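Local coordinates for protein VipE (Legionella pneumophila subsp. pneumophila str. Philadelphia 1, PDB 4QN8) that is an effector of Legionella pneumophila, probably delivered into the host cell, whose molecular activity is not established and of which this all-helical chain is the N-terminal part, at residues T6-L11 / K63-T68; I24-L29 / T82-E87; S57-I62 / R99-E104; F107-M112 / P148-F153. All blocks are in the same frame, centred on the assembly; numbering follows the deposited sequence. Where two conformers were deposited one is given.

Contact 1 of 4, residues T6-L11 / K63-T68; sequences TQTQRL and KDFVLT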
loop_
_atom_site.group_PDB
_atom_site.type_symbol
_atom_site.label_atom_id
_atom_site.label_comp_id
_atom_site.label_asym_id
_atom_site.label_seq_id
_atom_site.Cartn_x
_atom_site.Cartn_y
_atom_site.Cartn_z
ATOM N N THR A 6 -4.065 -16.729 3.136
ATOM C CA THR A 6 -4.371 -17.384 1.868
ATOM C C THR A 6 -4.659 -16.345 0.784
ATOM O O THR A 6 -4.199 -16.470 -0.356
ATOM C CB THR A 6 -5.537 -18.372 2.014
ATOM O OG1 THR A 6 -5.179 -19.373 2.980
ATOM C CG2 THR A 6 -5.836 -19.047 0.678
ATOM N N GLN A 7 -5.399 -15.301 1.150
ATOM C CA GLN A 7 -5.672 -14.186 0.254
ATOM C C GLN A 7 -4.370 -13.632 -0.346
ATOM O O GLN A 7 -4.271 -13.397 -1.554
ATOM C CB GLN A 7 -6.405 -13.095 1.041
ATOM C CG GLN A 7 -6.666 -11.837 0.272
ATOM C CD GLN A 7 -7.477 -10.821 1.060
ATOM O OE1 GLN A 7 -7.785 -9.751 0.548
ATOM N NE2 GLN A 7 -7.841 -11.160 2.304
ATOM N N THR A 8 -3.367 -13.448 0.507
ATOM C CA THR A 8 -2.071 -12.945 0.071
ATOM C C THR A 8 -1.425 -13.901 -0.916
ATOM O O THR A 8 -0.943 -13.488 -1.971
ATOM C CB THR A 8 -1.138 -12.772 1.262
ATOM O OG1 THR A 8 -1.593 -11.659 2.035
ATOM C CG2 THR A 8 0.310 -12.519 0.805
ATOM N N GLN A 9 -1.424 -15.181 -0.574
ATOM C CA GLN A 9 -0.805 -16.187 -1.435
ATOM C C GLN A 9 -1.418 -16.199 -2.826
ATOM O O GLN A 9 -0.702 -16.321 -3.824
ATOM C CB GLN A 9 -0.933 -17.579 -0.817
ATOM C CG GLN A 9 -0.174 -17.758 0.501
ATOM C CD GLN A 9 -0.589 -19.022 1.231
ATOM O OE1 GLN A 9 -1.462 -19.761 0.768
ATOM N NE2 GLN A 9 0.034 -19.277 2.376
ATOM N N ARG A 10 -2.744 -16.102 -2.895
ATOM C CA ARG A 10 -3.422 -16.209 -4.185
ATOM C C ARG A 10 -3.105 -14.978 -5.020
ATOM O O ARG A 10 -2.847 -15.088 -6.214
ATOM C CB ARG A 10 -4.931 -16.381 -4.009
ATOM C CG ARG A 10 -5.314 -17.615 -3.188
ATOM C CD ARG A 10 -5.037 -18.909 -3.933
ATOM N NE ARG A 10 -5.182 -20.075 -3.063
ATOM C CZ ARG A 10 -6.342 -20.657 -2.773
ATOM N NH1 ARG A 10 -7.478 -20.195 -3.293
ATOM N NH2 ARG A 10 -6.370 -21.712 -1.971
ATOM N N LEU A 11 -3.112 -13.807 -4.391
ATOM C CA LEU A 11 -2.842 -12.573 -5.124
ATOM C C LEU A 11 -1.370 -12.473 -5.541
ATOM O O LEU A 11 -1.064 -11.976 -6.631
ATOM C CB LEU A 11 -3.313 -11.344 -4.335
ATOM C CG LEU A 11 -4.836 -11.354 -4.142
ATOM C CD1 LEU A 11 -5.297 -10.368 -3.086
ATOM C CD2 LEU A 11 -5.564 -11.055 -5.449
ATOM N N LYS A 63 -1.362 -5.144 4.264
ATOM C CA LYS A 63 -0.061 -5.185 4.921
ATOM C C LYS A 63 0.600 -6.530 4.674
ATOM O O LYS A 63 1.794 -6.605 4.365
ATOM C CB LYS A 63 -0.223 -4.987 6.437
ATOM C CG LYS A 63 -0.398 -3.545 6.914
ATOM C CD LYS A 63 -0.558 -3.583 8.434
ATOM C CE LYS A 63 -0.765 -2.236 9.068
ATOM N NZ LYS A 63 -1.075 -2.457 10.511
ATOM N N ASP A 64 -0.182 -7.595 4.814
ATOM C CA ASP A 64 0.363 -8.944 4.679
ATOM C C ASP A 64 0.911 -9.139 3.266
ATOM O O ASP A 64 1.989 -9.718 3.079
ATOM C CB ASP A 64 -0.709 -9.983 5.030
ATOM C CG ASP A 64 -0.149 -11.392 5.159
ATOM O OD1 ASP A 64 0.632 -11.649 6.105
ATOM O OD2 ASP A 64 -0.496 -12.245 4.316
ATOM N N PHE A 65 0.175 -8.638 2.277
ATOM C CA PHE A 65 0.596 -8.743 0.871
ATOM C C PHE A 65 1.897 -7.992 0.623
ATOM O O PHE A 65 2.828 -8.532 0.021
ATOM C CB PHE A 65 -0.498 -8.195 -0.044
ATOM C CG PHE A 65 -0.158 -8.240 -1.509
ATOM C CD1 PHE A 65 -0.416 -9.375 -2.259
ATOM C CD2 PHE A 65 0.379 -7.123 -2.141
ATOM C CE1 PHE A 65 -0.129 -9.408 -3.630
ATOM C CE2 PHE A 65 0.683 -7.150 -3.495
ATOM C CZ PHE A 65 0.426 -8.300 -4.239
ATOM N N VAL A 66 1.975 -6.751 1.090
ATOM C CA VAL A 66 3.188 -5.966 0.903
ATOM C C VAL A 66 4.345 -6.584 1.685
ATOM O O VAL A 66 5.472 -6.657 1.189
ATOM C CB VAL A 66 2.957 -4.502 1.302
ATOM C CG1 VAL A 66 4.267 -3.710 1.239
ATOM C CG2 VAL A 66 1.899 -3.893 0.380
ATOM N N LEU A 67 4.059 -7.083 2.886
ATOM C CA LEU A 67 5.093 -7.721 3.719
ATOM C C LEU A 67 5.722 -8.916 3.007
ATOM O O LEU A 67 6.873 -9.303 3.276
ATOM C CB LEU A 67 4.476 -8.193 5.038
ATOM C CG LEU A 67 5.388 -8.644 6.171
ATOM C CD1 LEU A 67 6.255 -7.474 6.617
ATOM C CD2 LEU A 67 4.551 -9.140 7.332
ATOM N N THR A 68 4.963 -9.488 2.083
ATOM C CA THR A 68 5.358 -10.692 1.362
ATOM C C THR A 68 6.074 -10.382 0.046
ATOM O O THR A 68 7.110 -10.985 -0.265
ATOM C CB THR A 68 4.109 -11.598 1.096
ATOM O OG1 THR A 68 3.467 -11.894 2.343
ATOM C CG2 THR A 68 4.505 -12.900 0.422
#
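Helix 6-20 and helix 58-69 meet at Thr8 and Phe65, whose CA atoms are 5.0 Å apart, and the short segments cross at -51° with their axes 9.0 Å apart. Thr8 buries the most surface within segment 6-11. Its hydroxyl OG1 gives a hydrogen bond of 2.6 Å to OD2 of Asp64. The carboxylate takes it on its anti lone pair, the one turned away from OD1. Asp64 CG lies anti to the backbone N (chi1 -170°), which swings the carboxylate out toward helix 6-20. The methyl CG2 of Thr8 meets Thr68 tip to tip, 3.6 Å from its OG1. Thr68 OG1 in turn donates to Asp64 O, 2.7 Å away, one turn back in its own helix. One turn after Thr8, Leu11 CB packs obliquely on the Phe65 ring, 3.8 Å from CE1. The backbone carbonyl of Thr8 lies at the edge of the same ring. Phe38 adds an edge-to-face ring pair to Phe65, and Ile12 and Leu19 of helix 6-20 also touch it. Asp64 OD2 has a second donor, the backbone N of Leu5, just before helix 6-20. Thr8 OG1 and Leu5 N thus share one carboxylate oxygen. This fixes the start of helix 6-20 against helix 58-69. It would also be expected to favour the charged form of Asp64.

Contact 2 of 4, residues I24-L29 / T82-E87; sequences ISNEEL and TSRMIE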
loop_
_atom_site.group_PDB
_atom_site.type_symbol
_atom_site.label_atom_id
_atom_site.label_comp_id
_atom_site.label_asym_id
_atom_site.label_seq_id
_atom_site.Cartn_x
_atom_site.Cartn_y
_atom_site.Cartn_z
ATOM N N ILE A 24 4.467 -5.105 -14.958
ATOM C CA ILE A 24 3.001 -5.040 -14.909
ATOM C C ILE A 24 2.478 -3.848 -15.715
ATOM O O ILE A 24 2.993 -2.736 -15.591
ATOM C CB ILE A 24 2.501 -4.994 -13.450
ATOM C CG1 ILE A 24 0.974 -5.124 -13.392
ATOM C CG2 ILE A 24 2.997 -3.745 -12.728
ATOM C CD1 ILE A 24 0.445 -5.495 -12.001
ATOM N N SER A 25 1.488 -4.081 -16.577
ATOM C CA SER A 25 1.003 -3.027 -17.468
ATOM C C SER A 25 0.212 -2.005 -16.685
ATOM O O SER A 25 -0.169 -2.264 -15.534
ATOM C CB SER A 25 0.127 -3.612 -18.574
ATOM O OG SER A 25 -1.076 -4.136 -18.032
ATOM N N ASN A 26 -0.036 -0.835 -17.278
ATOM C CA ASN A 26 -0.894 0.135 -16.595
ATOM C C ASN A 26 -2.285 -0.460 -16.322
ATOM O O ASN A 26 -2.888 -0.211 -15.269
ATOM C CB ASN A 26 -1.028 1.434 -17.411
ATOM C CG ASN A 26 0.201 2.315 -17.319
ATOM O OD1 ASN A 26 1.059 2.115 -16.453
ATOM N ND2 ASN A 26 0.292 3.308 -18.217
ATOM N N GLU A 27 -2.804 -1.237 -17.266
ATOM C CA GLU A 27 -4.152 -1.797 -17.090
ATOM C C GLU A 27 -4.218 -2.786 -15.945
ATOM O O GLU A 27 -5.158 -2.768 -15.151
ATOM C CB GLU A 27 -4.676 -2.477 -18.357
ATOM C CG GLU A 27 -5.050 -1.512 -19.464
ATOM C CD GLU A 27 -3.829 -1.011 -20.192
ATOM O OE1 GLU A 27 -3.924 0.033 -20.874
ATOM O OE2 GLU A 27 -2.770 -1.679 -20.084
ATOM N N GLU A 28 -3.241 -3.683 -15.879
ATOM C CA GLU A 28 -3.250 -4.670 -14.804
ATOM C C GLU A 28 -2.917 -4.044 -13.445
ATOM O O GLU A 28 -3.398 -4.510 -12.412
ATOM C CB GLU A 28 -2.343 -5.861 -15.138
ATOM C CG GLU A 28 -2.908 -6.736 -16.256
ATOM C CD GLU A 28 -4.305 -7.267 -15.933
ATOM O OE1 GLU A 28 -4.454 -7.991 -14.922
ATOM O OE2 GLU A 28 -5.258 -6.949 -16.684
ATOM N N LEU A 29 -2.127 -2.970 -13.448
ATOM C CA LEU A 29 -1.810 -2.269 -12.207
ATOM C C LEU A 29 -3.066 -1.533 -11.718
ATOM O O LEU A 29 -3.374 -1.499 -10.527
ATOM C CB LEU A 29 -0.656 -1.287 -12.444
ATOM C CG LEU A 29 -0.046 -0.598 -11.222
ATOM C CD1 LEU A 29 0.315 -1.611 -10.144
ATOM C CD2 LEU A 29 1.196 0.202 -11.621
ATOM N N THR A 82 5.798 2.253 -6.651
ATOM C CA THR A 82 5.037 3.147 -5.779
ATOM C C THR A 82 4.615 4.429 -6.508
ATOM O O THR A 82 3.480 4.915 -6.347
ATOM C CB THR A 82 5.866 3.478 -4.537
ATOM O OG1 THR A 82 6.125 2.257 -3.835
ATOM C CG2 THR A 82 5.115 4.440 -3.606
ATOM N N SER A 83 5.504 4.969 -7.325
ATOM C CA SER A 83 5.179 6.183 -8.076
ATOM C C SER A 83 4.059 5.941 -9.079
ATOM O O SER A 83 3.162 6.783 -9.239
ATOM C CB SER A 83 6.408 6.713 -8.822
ATOM O OG SER A 83 7.374 7.201 -7.913
ATOM N N ARG A 84 4.114 4.798 -9.755
ATOM C CA ARG A 84 3.063 4.439 -10.690
ATOM C C ARG A 84 1.741 4.269 -9.974
ATOM O O ARG A 84 0.703 4.707 -10.465
ATOM C CB ARG A 84 3.415 3.153 -11.434
ATOM C CG ARG A 84 4.539 3.309 -12.406
ATOM C CD ARG A 84 4.822 1.977 -13.046
ATOM N NE ARG A 84 3.781 1.593 -14.004
ATOM C CZ ARG A 84 3.589 0.339 -14.406
ATOM N NH1 ARG A 84 4.345 -0.635 -13.911
ATOM N NH2 ARG A 84 2.637 0.054 -15.287
HETATM N N MSE A 85 1.770 3.638 -8.802
HETATM C CA MSE A 85 0.539 3.415 -8.068
HETATM C C MSE A 85 -0.092 4.738 -7.664
HETATM O O MSE A 85 -1.319 4.889 -7.711
HETATM C CB MSE A 85 0.791 2.532 -6.840
HETATM C CG MSE A 85 1.165 1.105 -7.217
HETATM SE SE MSE A 85 1.491 0.132 -5.569
HETATM C CE MSE A 85 1.913 -1.614 -6.305
ATOM N N ILE A 86 0.738 5.700 -7.294
ATOM C CA ILE A 86 0.225 7.014 -6.913
ATOM C C ILE A 86 -0.393 7.698 -8.144
ATOM O O ILE A 86 -1.480 8.280 -8.054
ATOM C CB ILE A 86 1.319 7.879 -6.223
ATOM C CG1 ILE A 86 1.554 7.351 -4.798
ATOM C CG2 ILE A 86 0.929 9.350 -6.189
ATOM C CD1 ILE A 86 2.932 7.628 -4.208
ATOM N N GLU A 87 0.267 7.602 -9.296
ATOM C CA GLU A 87 -0.270 8.212 -10.528
ATOM C C GLU A 87 -1.578 7.578 -10.982
ATOM O O GLU A 87 -2.462 8.272 -11.500
ATOM C CB GLU A 87 0.723 8.083 -11.685
ATOM C CG GLU A 87 1.866 9.063 -11.710
ATOM C CD GLU A 87 2.886 8.676 -12.761
ATOM O OE1 GLU A 87 3.151 7.457 -12.898
ATOM O OE2 GLU A 87 3.411 9.573 -13.452
#
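The Arg84 guanidinium has Leu29 CD2 over one face, 3.7 Å from CZ and centred on the group. At its edge, close to the plane, lie the Ile24 carbonyl and Asn26 OD1. NH1 and NH2 both grip Ile24 O, end-on, with NH2 the closer at 2.8 Å. NH2 also bonds Asn26 OD1 at 2.8 Å, and this bond is nearly straight (176°). The amide plane of Asn26 is turned 46° from the guanidinium. These in-plane bonds hold the group flat and fix its rotation. The Arg84 chain bends at chi3 (73°), which turns the guanidinium toward the Ile24 carbonyl. Ile24 CG2 lies 3.6 Å from NH1. Beyond the arginine, Leu29 CD1 packs on CG of selenomethionine Met85 at 4.1 Å, the two side chains crossing at about a right angle. Ser25 is the N-cap of helix 26-32, its OG accepting from Glu28 N. The arginine therefore binds the turn on both sides of the cap residue. The contact joins the start of helix 26-32 to helix 75-88. Leu81 and Leu88 of helix 75-88 extend the packing against Ile24 and Leu29, while Met85 also reaches Glu104 and Phe107 of helix 103-114.

Contact 3 of 4, residues S57-I62 / R99-E104; sequences SKMDAI and RGSSLE. With BME (beta-mercaptoethanol), chain D.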
loop_
_atom_site.group_PDB
_atom_site.type_symbol
_atom_site.label_atom_id
_atom_site.label_comp_id
_atom_site.label_asym_id
_atom_site.label_seq_id
_atom_site.Cartn_x
_atom_site.Cartn_y
_atom_site.Cartn_z
ATOM N N SER A 57 -8.504 -7.378 9.258
ATOM C CA SER A 57 -9.052 -6.173 8.664
ATOM C C SER A 57 -8.594 -6.044 7.224
ATOM O O SER A 57 -7.714 -6.787 6.758
ATOM C CB SER A 57 -8.607 -4.940 9.446
ATOM O OG SER A 57 -7.224 -4.712 9.263
ATOM N N LYS A 58 -9.175 -5.082 6.514
ATOM C CA LYS A 58 -8.707 -4.783 5.162
ATOM C C LYS A 58 -7.242 -4.358 5.153
ATOM O O LYS A 58 -6.450 -4.877 4.358
ATOM C CB LYS A 58 -9.594 -3.731 4.494
ATOM C CG LYS A 58 -9.156 -3.362 3.085
ATOM C CD LYS A 58 -10.187 -2.448 2.437
ATOM C CE LYS A 58 -9.715 -1.967 1.071
ATOM N NZ LYS A 58 -10.882 -1.382 0.335
HETATM N N MSE A 59 -6.860 -3.433 6.036
HETATM C CA MSE A 59 -5.448 -3.073 6.128
HETATM C C MSE A 59 -4.557 -4.244 6.535
HETATM O O MSE A 59 -3.447 -4.370 6.011
HETATM C CB MSE A 59 -5.188 -1.868 7.032
HETATM C CG MSE A 59 -3.685 -1.564 7.134
HETATM SE SE MSE A 59 -2.879 -1.243 5.362
HETATM C CE MSE A 59 -4.052 0.255 5.117
ATOM N N ASP A 60 -5.025 -5.109 7.436
ATOM C CA ASP A 60 -4.236 -6.293 7.789
ATOM C C ASP A 60 -3.879 -7.079 6.526
ATOM O O ASP A 60 -2.756 -7.563 6.380
ATOM C CB ASP A 60 -5.019 -7.222 8.722
ATOM C CG ASP A 60 -5.139 -6.689 10.147
ATOM O OD1 ASP A 60 -4.311 -5.843 10.560
ATOM O OD2 ASP A 60 -6.077 -7.142 10.856
ATOM N N ALA A 61 -4.848 -7.218 5.627
ATOM C CA ALA A 61 -4.649 -8.034 4.429
ATOM C C ALA A 61 -3.678 -7.378 3.455
ATOM O O ALA A 61 -2.820 -8.046 2.863
ATOM C CB ALA A 61 -5.975 -8.295 3.752
ATOM N N ILE A 62 -3.828 -6.070 3.266
ATOM C CA ILE A 62 -2.918 -5.332 2.390
ATOM C C ILE A 62 -1.491 -5.351 2.953
ATOM O O ILE A 62 -0.519 -5.556 2.215
ATOM C CB ILE A 62 -3.395 -3.870 2.180
ATOM C CG1 ILE A 62 -4.837 -3.847 1.647
ATOM C CG2 ILE A 62 -2.438 -3.126 1.252
ATOM C CD1 ILE A 62 -5.391 -2.449 1.374
ATOM N N ARG A 99 -6.579 8.051 2.673
ATOM C CA ARG A 99 -7.252 7.877 3.959
ATOM C C ARG A 99 -7.790 6.452 4.096
ATOM O O ARG A 99 -7.777 5.878 5.184
ATOM C CB ARG A 99 -8.402 8.876 4.145
ATOM C CG ARG A 99 -8.293 10.185 3.358
ATOM C CD ARG A 99 -7.040 10.977 3.681
ATOM N NE ARG A 99 -7.274 12.422 3.758
ATOM C CZ ARG A 99 -7.285 13.257 2.719
ATOM N NH1 ARG A 99 -7.107 12.816 1.478
ATOM N NH2 ARG A 99 -7.489 14.552 2.927
ATOM N N GLY A 100 -8.276 5.893 2.991
ATOM C CA GLY A 100 -8.796 4.543 2.998
ATOM C C GLY A 100 -7.647 3.557 3.035
ATOM O O GLY A 100 -6.489 3.929 2.797
ATOM N N SER A 101 -7.951 2.301 3.349
ATOM C CA SER A 101 -6.918 1.268 3.353
ATOM C C SER A 101 -6.664 0.893 1.913
ATOM O O SER A 101 -7.568 0.409 1.233
ATOM C CB SER A 101 -7.377 0.034 4.134
ATOM O OG SER A 101 -7.787 0.383 5.453
ATOM N N SER A 102 -5.443 1.112 1.438
ATOM C CA SER A 102 -5.144 0.936 0.024
ATOM C C SER A 102 -3.743 0.416 -0.229
ATOM O O SER A 102 -2.838 0.601 0.587
ATOM C CB SER A 102 -5.294 2.259 -0.714
ATOM O OG SER A 102 -4.220 3.113 -0.374
ATOM N N LEU A 103 -3.561 -0.202 -1.392
ATOM C CA LEU A 103 -2.256 -0.760 -1.742
ATOM C C LEU A 103 -1.209 0.332 -1.935
ATOM O O LEU A 103 -0.035 0.155 -1.571
ATOM C CB LEU A 103 -2.366 -1.610 -3.007
ATOM C CG LEU A 103 -1.097 -2.377 -3.373
ATOM C CD1 LEU A 103 -0.699 -3.411 -2.282
ATOM C CD2 LEU A 103 -1.291 -3.086 -4.705
ATOM N N GLU A 104 -1.627 1.456 -2.510
ATOM C CA GLU A 104 -0.697 2.557 -2.725
ATOM C C GLU A 104 -0.212 3.139 -1.399
ATOM O O GLU A 104 0.958 3.494 -1.284
ATOM C CB GLU A 104 -1.270 3.631 -3.657
ATOM C CG GLU A 104 -2.454 4.423 -3.097
ATOM C CD GLU A 104 -3.805 3.836 -3.497
ATOM O OE1 GLU A 104 -3.868 2.619 -3.828
ATOM O OE2 GLU A 104 -4.802 4.590 -3.474
HETATM C C1 BME D . -10.738 1.466 4.715
HETATM C C2 BME D . -11.036 0.808 3.379
HETATM O O1 BME D . -10.347 0.487 5.651
HETATM S S2 BME D . -11.599 1.997 2.150
#
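A beta-mercaptoethanol molecule, probably from the crystallisation liquor, sits against Ser101 and Lys58, beside the contact. Its O1 is hydrogen-bonded to Ser101 OG at 2.6 Å, and either hydroxyl could be the donor. Its C2 lies 3.5 Å from CD of Lys58. The extended Lys58 chain runs past the backbone of Ser101, with CE 3.2 Å from Ser101 O. Its ammonium bonds instead to the carbonyl of Pro35. On the other side of Ser101 comes selenomethionine Met59. Its chain bends at chi2 (57°) and chi3 (61°), which brings the methyl CE back to Ser101 CB at 3.5 Å, a tight carbon contact. One turn after Lys58, Ile62 points toward segment 99-104. Its CD1 rests on the Ser101-Ser102 peptide, 3.6 Å from Ser102 N, and its CG2 packs on CD1 of Leu103 at 3.9 Å. Both helices are capped here. Ser57 and Asp60 form a capping box at the start of helix 58-69, and Ser102 OG caps helix 103-114 by accepting from Lys105 N. The two segments are thus joined by packing, while Ser57, Asp60 and Ser102 spend their polar groups on the helix starts. The bound molecule shows that the Ser101 hydroxyl is accessible to a small polar compound, which by itself says nothing about a natural ligand.

Contact 4 of 4, residues F107-M112 / P148-F153; sequences FLAFEM and PIIAFF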
loop_
_atom_site.group_PDB
_atom_site.type_symbol
_atom_site.label_atom_id
_atom_site.label_comp_id
_atom_site.label_asym_id
_atom_site.label_seq_id
_atom_site.Cartn_x
_atom_site.Cartn_y
_atom_site.Cartn_z
ATOM N N PHE A 107 2.341 0.433 -0.002
ATOM C CA PHE A 107 3.616 0.448 -0.709
ATOM C C PHE A 107 4.436 1.673 -0.308
ATOM O O PHE A 107 5.652 1.567 -0.082
ATOM C CB PHE A 107 3.387 0.437 -2.220
ATOM C CG PHE A 107 3.641 -0.896 -2.857
ATOM C CD1 PHE A 107 2.811 -1.976 -2.601
ATOM C CD2 PHE A 107 4.709 -1.063 -3.713
ATOM C CE1 PHE A 107 3.050 -3.205 -3.180
ATOM C CE2 PHE A 107 4.955 -2.294 -4.303
ATOM C CZ PHE A 107 4.122 -3.369 -4.025
ATOM N N LEU A 108 3.785 2.828 -0.216
ATOM C CA LEU A 108 4.487 4.049 0.199
ATOM C C LEU A 108 5.041 3.899 1.614
ATOM O O LEU A 108 6.193 4.255 1.882
ATOM C CB LEU A 108 3.562 5.276 0.109
ATOM C CG LEU A 108 4.085 6.640 0.586
ATOM C CD1 LEU A 108 5.343 7.045 -0.163
ATOM C CD2 LEU A 108 3.008 7.703 0.364
ATOM N N ALA A 109 4.218 3.372 2.519
ATOM C CA ALA A 109 4.647 3.127 3.900
ATOM C C ALA A 109 5.820 2.151 3.982
ATOM O O ALA A 109 6.701 2.302 4.827
ATOM C CB ALA A 109 3.487 2.621 4.740
ATOM N N PHE A 110 5.823 1.145 3.123
ATOM C CA PHE A 110 6.888 0.152 3.147
ATOM C C PHE A 110 8.177 0.797 2.670
ATOM O O PHE A 110 9.258 0.570 3.232
ATOM C CB PHE A 110 6.510 -1.015 2.245
ATOM C CG PHE A 110 7.504 -2.132 2.246
ATOM C CD1 PHE A 110 7.441 -3.129 3.211
ATOM C CD2 PHE A 110 8.495 -2.189 1.283
ATOM C CE1 PHE A 110 8.353 -4.175 3.207
ATOM C CE2 PHE A 110 9.411 -3.238 1.266
ATOM C CZ PHE A 110 9.339 -4.232 2.232
ATOM N N GLU A 111 8.069 1.603 1.622
ATOM C CA GLU A 111 9.244 2.309 1.142
ATOM C C GLU A 111 9.736 3.300 2.185
ATOM O O GLU A 111 10.950 3.480 2.341
ATOM C CB GLU A 111 9.013 3.001 -0.214
ATOM C CG GLU A 111 10.345 3.396 -0.877
ATOM C CD GLU A 111 10.166 4.206 -2.148
ATOM O OE1 GLU A 111 9.032 4.251 -2.679
ATOM O OE2 GLU A 111 11.174 4.781 -2.637
HETATM N N MSE A 112 8.827 3.952 2.911
HETATM C CA MSE A 112 9.277 4.884 3.938
HETATM C C MSE A 112 9.905 4.161 5.121
HETATM O O MSE A 112 10.780 4.716 5.811
HETATM C CB MSE A 112 8.134 5.779 4.402
HETATM C CG MSE A 112 7.619 6.669 3.293
HETATM SE SE MSE A 112 6.013 7.584 3.835
HETATM C CE MSE A 112 6.797 8.922 5.006
ATOM N N PRO A 148 1.327 4.809 11.420
ATOM C CA PRO A 148 1.082 3.483 12.003
ATOM C C PRO A 148 1.471 2.348 11.059
ATOM O O PRO A 148 1.873 1.258 11.499
ATOM C CB PRO A 148 -0.440 3.479 12.239
ATOM C CG PRO A 148 -0.976 4.521 11.317
ATOM C CD PRO A 148 0.081 5.581 11.265
ATOM N N ILE A 149 1.346 2.598 9.764
ATOM C CA ILE A 149 1.664 1.567 8.801
ATOM C C ILE A 149 3.191 1.450 8.686
ATOM O O ILE A 149 3.736 0.343 8.653
ATOM C CB ILE A 149 1.022 1.865 7.442
ATOM C CG1 ILE A 149 -0.441 2.255 7.667
ATOM C CG2 ILE A 149 1.085 0.639 6.553
ATOM C CD1 ILE A 149 -1.173 2.508 6.398
ATOM N N ILE A 150 3.882 2.592 8.646
ATOM C CA ILE A 150 5.345 2.590 8.635
ATOM C C ILE A 150 5.854 1.848 9.869
ATOM O O ILE A 150 6.768 1.022 9.779
ATOM C CB ILE A 150 5.924 4.032 8.626
ATOM C CG1 ILE A 150 5.542 4.754 7.321
ATOM C CG2 ILE A 150 7.429 4.023 8.816
ATOM C CD1 ILE A 150 5.732 6.278 7.393
ATOM N N ALA A 151 5.242 2.116 11.021
ATOM C CA ALA A 151 5.689 1.503 12.275
ATOM C C ALA A 151 5.507 -0.015 12.242
ATOM O O ALA A 151 6.300 -0.770 12.817
ATOM C CB ALA A 151 4.942 2.102 13.457
ATOM N N PHE A 152 4.464 -0.456 11.547
ATOM C CA PHE A 152 4.206 -1.882 11.408
ATOM C C PHE A 152 5.314 -2.561 10.624
ATOM O O PHE A 152 5.815 -3.615 11.013
ATOM C CB PHE A 152 2.861 -2.131 10.714
ATOM C CG PHE A 152 2.658 -3.565 10.300
ATOM C CD1 PHE A 152 2.210 -4.501 11.213
ATOM C CD2 PHE A 152 2.938 -3.978 9.004
ATOM C CE1 PHE A 152 2.039 -5.833 10.847
ATOM C CE2 PHE A 152 2.778 -5.306 8.629
ATOM C CZ PHE A 152 2.319 -6.234 9.551
ATOM N N PHE A 153 5.693 -1.967 9.501
ATOM C CA PHE A 153 6.738 -2.559 8.675
ATOM C C PHE A 153 8.097 -2.528 9.364
ATOM O O PHE A 153 8.949 -3.393 9.128
ATOM C CB PHE A 153 6.780 -1.864 7.312
ATOM C CG PHE A 153 5.621 -2.217 6.421
ATOM C CD1 PHE A 153 5.250 -3.544 6.241
ATOM C CD2 PHE A 153 4.892 -1.233 5.779
ATOM C CE1 PHE A 153 4.182 -3.880 5.422
ATOM C CE2 PHE A 153 3.812 -1.563 4.965
ATOM C CZ PHE A 153 3.456 -2.886 4.786
#
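Phe110 turns its ring edge onto the face of Phe153, CD1 lying over the ring centre and 3.8 Å from CD1 of Phe153. The pair is T-shaped, with centroids 5.2 Å apart and planes at 83°. CB of Phe110 adds a CH-pi contact to the same ring, 4.2 Å from its centroid. Phe110 CG is anti to the backbone N (chi1 -177°), which brings the ring edge up to the Phe153 face. The small Ala109 marks the closest backbone approach, its CA 4.8 Å from that of Ile150. Its methyl CB meets CG2 of Ile149 at 3.6 Å, and CG1 of Ile150 lies against Ala109 O. At the far end, selenomethionine Met112 bends at chi3 and puts CE 3.7 Å from CD1 of Ile150. The same isoleucine methyl also touches the selenium and CB of Met112. Val66 of helix 58-69 touches both Phe110 and Phe153, and Met59 of the same helix touches Ile149. The segments cross at -56° with their axes 8.2 Å apart. This is buried packing of apolar side chains between helix 103-114 and the C-terminal helix 135-154, with an alanine at the crossing, in an all-helical fold.

Helix 58-69 serves contacts 1 and 3, whose centres lie about 12 Å apart, and helix 103-114 serves contacts 3 and 4, also about 12 Å apart. Val66 links them: its side chain packs on Leu103 of contact 3 and on Phe107, Phe110 and Phe153 of contact 4. Lys63 makes a cation-pi contact with Phe152. Contact 2 is farther off, about 19 Å from contact 4 between centres, on the opposite side of the chain's centre. Met85 of contact 2 still reaches both neighbours, with its SE 3.6 Å from CG of Phe107 and its CE 3.9 Å from CD2 of Leu103. Beta-mercaptoethanol is bound at contact 3.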